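Local coordinates for cytochrome c class I (PDB 4XXL), which carries a covalently bound heme c and probably shuttles electrons as a small class I cytochrome c, at residues A34-L37 with A38-N41; E63-R66 with G67-D70. All coordinates share one frame; numbering follows the deposited sequence.

Contact 1 (A34-L37 with A38-N41)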
loop_
_atom_site.group_PDB
_atom_site.type_symbol
_atom_site.label_atom_id
_atom_site.label_comp_id
_atom_site.label_asym_id
_atom_site.label_seq_id
_atom_site.Cartn_x
_atom_site.Cartn_y
_atom_site.Cartn_z
ATOM N N ALA A 34 -0.307 5.854 -9.989
ATOM C CA ALA A 34 -0.471 5.096 -8.744
ATOM C C ALA A 34 -1.723 4.192 -8.742
ATOM O O ALA A 34 -1.656 2.997 -8.434
ATOM C CB ALA A 34 -0.490 6.040 -7.562
ATOM N N LYS A 35 -2.883 4.755 -9.081
ATOM C CA LYS A 35 -4.127 3.999 -9.116
ATOM C C LYS A 35 -4.074 2.870 -10.194
ATOM O O LYS A 35 -4.571 1.772 -9.976
ATOM C CB LYS A 35 -5.343 4.922 -9.301
ATOM C CG LYS A 35 -5.422 5.956 -8.218
ATOM C CD LYS A 35 -6.671 6.800 -8.174
ATOM C CE LYS A 35 -7.739 6.023 -7.459
ATOM N NZ LYS A 35 -8.938 6.903 -7.345
ATOM N N SER A 36 -3.448 3.146 -11.336
ATOM C CA SER A 36 -3.214 2.132 -12.344
ATOM C C SER A 36 -2.395 0.915 -11.790
ATOM O O SER A 36 -2.753 -0.252 -11.954
ATOM C CB SER A 36 -2.551 2.771 -13.566
ATOM O OG SER A 36 -2.204 1.788 -14.514
ATOM N N LEU A 37 -1.276 1.220 -11.116
ATOM C CA LEU A 37 -0.458 0.159 -10.543
ATOM C C LEU A 37 -1.233 -0.654 -9.474
ATOM O O LEU A 37 -1.136 -1.898 -9.389
ATOM C CB LEU A 37 0.834 0.751 -9.975
ATOM C CG LEU A 37 1.896 -0.299 -9.630
ATOM C CD1 LEU A 37 2.409 -1.005 -10.877
ATOM C CD2 LEU A 37 3.031 0.328 -8.884
ATOM N N ALA A 38 -2.004 0.069 -8.659
ATOM C CA ALA A 38 -2.855 -0.587 -7.630
ATOM C C ALA A 38 -3.886 -1.517 -8.297
ATOM O O ALA A 38 -4.064 -2.654 -7.859
ATOM C CB ALA A 38 -3.563 0.435 -6.739
ATOM N N ARG A 39 -4.539 -1.076 -9.367
ATOM C CA ARG A 39 -5.539 -1.885 -10.047
ATOM C C ARG A 39 -4.897 -3.135 -10.604
ATOM O O ARG A 39 -5.430 -4.253 -10.380
ATOM C CB ARG A 39 -6.213 -1.121 -11.209
ATOM C CG ARG A 39 -7.224 -0.139 -10.772
ATOM C CD ARG A 39 -8.028 0.412 -11.944
ATOM N NE ARG A 39 -7.201 1.029 -12.962
ATOM C CZ ARG A 39 -6.983 2.341 -13.077
ATOM N NH1 ARG A 39 -7.530 3.234 -12.256
ATOM N NH2 ARG A 39 -6.203 2.749 -14.057
ATOM N N GLU A 40 -3.748 -2.947 -11.271
ATOM C CA GLU A 40 -3.047 -4.027 -11.916
ATOM C C GLU A 40 -2.536 -5.126 -11.002
ATOM O O GLU A 40 -2.392 -6.238 -11.428
ATOM C CB GLU A 40 -1.863 -3.450 -12.745
ATOM C CG GLU A 40 -2.301 -2.696 -13.988
ATOM C CD GLU A 40 -1.166 -1.973 -14.729
ATOM O OE1 GLU A 40 0.004 -1.951 -14.243
ATOM O OE2 GLU A 40 -1.458 -1.396 -15.807
ATOM N N ASN A 41 -2.262 -4.787 -9.734
ATOM C CA ASN A 41 -1.684 -5.729 -8.794
ATOM C C ASN A 41 -2.607 -6.144 -7.656
ATOM O O ASN A 41 -2.217 -6.659 -6.642
ATOM C CB ASN A 41 -0.382 -5.157 -8.298
ATOM C CG ASN A 41 0.683 -5.156 -9.356
ATOM O OD1 ASN A 41 1.278 -6.195 -9.646
ATOM N ND2 ASN A 41 0.925 -3.994 -9.959
HETATM O O HOH W 1 -4.731 1.134 -16.090
#
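The carbonyl oxygen of Leu37 is gripped twice by Asn41. The amide nitrogen ND2 of Asn41 lies 3.0 Å from Leu37 O, with an N-H···O angle of 160°, while the backbone N of Asn41 adds a weak, more bent bond at 3.1 Å to the same Leu37 O. Asn41 has already left helical geometry, and its CG turns beside its own backbone N (chi1 -71°), which swings the amide back over the last turn; the acceptor sits close to the amide plane. Leu37 meets this amide obliquely, its CD1 methyl 3.5 Å from Asn41 ND2.

On the more exposed flank of the helix, Arg39 folds back along the axis, bent at chi3, and lays one guanidinium face over the backbone, with NH2 of Arg39 3.5 Å from CA of Ser36. A water in the guanidinium plane accepts from Arg39 NH2 and is also hydrogen-bonded to Ser36 OG, 3.0 Å from each. The carboxylate oxygen OE2 of Glu40 approaches Ser36 OG to 3.5 Å. On the buried flank Leu37 packs on Leu110 of helix 104-115, and Ala38 on Cys43, a covalent heme attachment point. Together these contacts show a helix C-terminus closed by an asparagine side chain, at the end of the N-terminal helix of a cytochrome c fold, where the chain enters the heme-binding segment.

Contact 2 (E63-R66 with G67-D70). With HEC (heme c), chain B.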
loop_
_atom_site.group_PDB
_atom_site.type_symbol
_atom_site.label_atom_id
_atom_site.label_comp_id
_atom_site.label_asym_id
_atom_site.label_seq_id
_atom_site.Cartn_x
_atom_site.Cartn_y
_atom_site.Cartn_z
ATOM N N GLU A 63 -2.877 7.633 7.995
ATOM C CA GLU A 63 -2.948 8.170 9.406
ATOM C C GLU A 63 -1.911 7.479 10.301
ATOM O O GLU A 63 -1.211 8.109 11.135
ATOM C CB GLU A 63 -4.346 8.033 9.975
ATOM C CG GLU A 63 -5.369 8.940 9.349
ATOM C CD GLU A 63 -6.831 8.554 9.620
ATOM O OE1 GLU A 63 -7.178 7.401 10.021
ATOM O OE2 GLU A 63 -7.677 9.446 9.376
ATOM N N LYS A 64 -1.786 6.157 10.190
ATOM C CA LYS A 64 -0.848 5.425 11.001
ATOM C C LYS A 64 0.577 5.879 10.791
ATOM O O LYS A 64 1.330 6.014 11.713
ATOM C CB LYS A 64 -0.950 3.945 10.644
ATOM C CG LYS A 64 0.224 3.145 11.127
ATOM C CD LYS A 64 -0.006 1.630 10.943
ATOM C CE LYS A 64 1.276 0.866 11.185
ATOM N NZ LYS A 64 1.233 -0.570 10.788
ATOM N N TYR A 65 0.898 6.229 9.554
ATOM C CA TYR A 65 2.270 6.556 9.253
ATOM C C TYR A 65 2.545 8.069 9.196
ATOM O O TYR A 65 3.695 8.450 8.991
ATOM C CB TYR A 65 2.679 5.963 7.873
ATOM C CG TYR A 65 3.032 4.497 8.038
ATOM C CD1 TYR A 65 4.324 4.140 8.402
ATOM C CD2 TYR A 65 2.092 3.482 7.892
ATOM C CE1 TYR A 65 4.660 2.812 8.623
ATOM C CE2 TYR A 65 2.428 2.146 8.109
ATOM C CZ TYR A 65 3.712 1.815 8.472
ATOM O OH TYR A 65 4.048 0.484 8.676
ATOM N N ARG A 66 1.551 8.889 9.482
ATOM C CA ARG A 66 1.699 10.349 9.318
ATOM C C ARG A 66 2.866 10.814 10.168
ATOM O O ARG A 66 2.932 10.509 11.394
ATOM C CB ARG A 66 0.393 11.064 9.723
ATOM C CG ARG A 66 0.381 12.541 9.308
ATOM C CD ARG A 66 -0.969 13.164 9.469
ATOM N NE ARG A 66 -1.353 13.158 10.863
ATOM C CZ ARG A 66 -2.599 13.424 11.270
ATOM N NH1 ARG A 66 -3.511 13.777 10.413
ATOM N NH2 ARG A 66 -2.872 13.415 12.554
ATOM N N GLY A 67 3.763 11.577 9.552
ATOM C CA GLY A 67 4.960 12.143 10.187
ATOM C C GLY A 67 6.150 11.246 10.318
ATOM O O GLY A 67 7.236 11.719 10.622
ATOM N N LYS A 68 5.980 9.913 10.198
ATOM C CA LYS A 68 7.106 9.053 10.410
ATOM C C LYS A 68 8.222 9.293 9.403
ATOM O O LYS A 68 7.998 9.235 8.185
ATOM C CB LYS A 68 6.708 7.569 10.377
ATOM C CG LYS A 68 5.771 7.162 11.505
ATOM C CD LYS A 68 5.611 5.648 11.639
ATOM C CE LYS A 68 4.601 5.324 12.735
ATOM N NZ LYS A 68 5.111 5.782 14.066
ATOM N N ALA A 69 9.434 9.550 9.910
ATOM C CA ALA A 69 10.517 9.910 8.980
ATOM C C ALA A 69 10.811 8.802 7.958
ATOM O O ALA A 69 11.169 9.100 6.827
ATOM C CB ALA A 69 11.763 10.168 9.783
ATOM N N ASP A 70 10.647 7.550 8.366
ATOM C CA ASP A 70 10.943 6.430 7.462
ATOM C C ASP A 70 9.709 5.772 6.869
ATOM O O ASP A 70 9.783 4.593 6.447
ATOM C CB ASP A 70 11.771 5.370 8.173
ATOM C CG ASP A 70 11.109 4.816 9.395
ATOM O OD1 ASP A 70 9.991 5.278 9.814
ATOM O OD2 ASP A 70 11.710 3.887 10.006
HETATM FE FE HEC B . -2.322 -4.907 1.574
HETATM C CHA HEC B . -1.717 -4.156 4.916
HETATM C CHB HEC B . -0.697 -2.017 0.612
HETATM C CHC HEC B . -2.483 -5.921 -1.723
HETATM C CHD HEC B . -4.437 -7.374 2.466
HETATM N NA HEC B . -1.343 -3.413 2.603
HETATM C C1A HEC B . -1.291 -3.262 3.942
HETATM C C2A HEC B . -0.673 -2.012 4.200
HETATM C C3A HEC B . -0.420 -1.427 2.982
HETATM C C4A HEC B . -0.856 -2.320 1.965
HETATM C CMA HEC B . 0.170 -0.079 2.703
HETATM C CAA HEC B . -0.395 -1.486 5.607
HETATM C CBA HEC B . 0.947 -2.003 6.075
HETATM C CGA HEC B . 1.393 -1.438 7.413
HETATM O O1A HEC B . 0.568 -0.893 8.160
HETATM O O2A HEC B . 2.641 -1.424 7.683
HETATM N NB HEC B . -1.732 -4.137 -0.203
HETATM C C1B HEC B . -1.077 -2.938 -0.378
HETATM C C2B HEC B . -0.812 -2.749 -1.768
HETATM C C3B HEC B . -1.271 -3.809 -2.452
HETATM C C4B HEC B . -1.846 -4.717 -1.468
HETATM C CMB HEC B . -0.093 -1.559 -2.337
HETATM C CAB HEC B . -1.146 -4.160 -3.883
HETATM C CBB HEC B . 0.216 -4.304 -4.234
HETATM N NC HEC B . -3.345 -6.399 0.556
HETATM C C1C HEC B . -3.197 -6.601 -0.779
HETATM C C2C HEC B . -4.104 -7.639 -1.071
HETATM C C3C HEC B . -4.770 -8.047 0.069
HETATM C C4C HEC B . -4.205 -7.244 1.104
HETATM C CMC HEC B . -4.336 -8.108 -2.460
HETATM C CAC HEC B . -5.858 -9.104 0.179
HETATM C CBC HEC B . -5.612 -10.388 -0.322
HETATM N ND HEC B . -2.875 -5.632 3.294
HETATM C C1D HEC B . -3.794 -6.641 3.493
HETATM C C2D HEC B . -3.975 -6.934 4.937
HETATM C C3D HEC B . -3.221 -6.046 5.572
HETATM C C4D HEC B . -2.559 -5.200 4.560
HETATM C CMD HEC B . -4.858 -7.977 5.505
HETATM C CAD HEC B . -3.086 -5.864 7.093
HETATM C CBD HEC B . -1.959 -6.693 7.635
HETATM C CGD HEC B . -1.735 -6.603 9.149
HETATM O O1D HEC B . -2.138 -5.624 9.848
HETATM O O2D HEC B . -1.055 -7.519 9.685
#
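The phenol ring of Tyr65 points its edge at a heme propionate, with O1A of the heme in the ring plane and O2A near it. At the ring's other end the aliphatic chain of Lys68 crosses obliquely, its CD 3.8 Å from CD1 of Tyr65. Ala71, Lys74 and Leu75 of helix 71-81 also touch this side chain, which is buried although its neighbours in the turn are exposed.

Tyr65 and Lys64 divide the propionate between them. The hydroxyl OH of Tyr65 donates to heme O2A at 2.6 Å, and NZ of Lys64 donates to heme O1A at 2.7 Å, so that each carboxylate oxygen has one of the two donors. Lys64 reaches this far because its CG stands opposite the backbone N (chi1 164°) and every later torsion is extended, carrying the ammonium alongside the ring to the same carboxylate.

Behind the ring the backbone makes a type II beta turn from Tyr65 to Lys68, closed by Lys68 N bonding to Tyr65 O at 3.0 Å. Gly67 takes the third position of the turn with a positive phi of 82°, as is usual for glycine in a type II turn. The side chain of Lys68 folds back over the closed turn: its CB lies 3.4 Å from Tyr65 O, and its CE rests 3.5 Å from Lys64 O. From the second position of the turn, the side chain of Arg66 makes a cation-pi contact with Trp118.

A carboxylate held at both oxygens, one by an ammonium and the other by a phenol, is fixed in its rotation and probably stabilised in its ionised form, which could in turn influence the heme's reduction potential.

How the contacts relate
Both contacts are local features at the C-terminal end of a helix, yet they lie on opposite sides of the chain's centre, with their own centres about 22 Å apart and no touch between them. Contact 1, on helix 31-40, is partly buried: a nonpolar flank faces the interior and a polar one faces outward. Contact 2, where helix 58-65 gives way to a loop, is a surface contact with Tyr65 as its buried member. Their chemistry differs accordingly. Residues 34-41 satisfy a helix end from within, whereas residues 63-70 turn the chain sharply and direct two donors to the heme. Each contributes to the heme pocket, contact 1 with Asn41 and contact 2 with Lys64 and Tyr65.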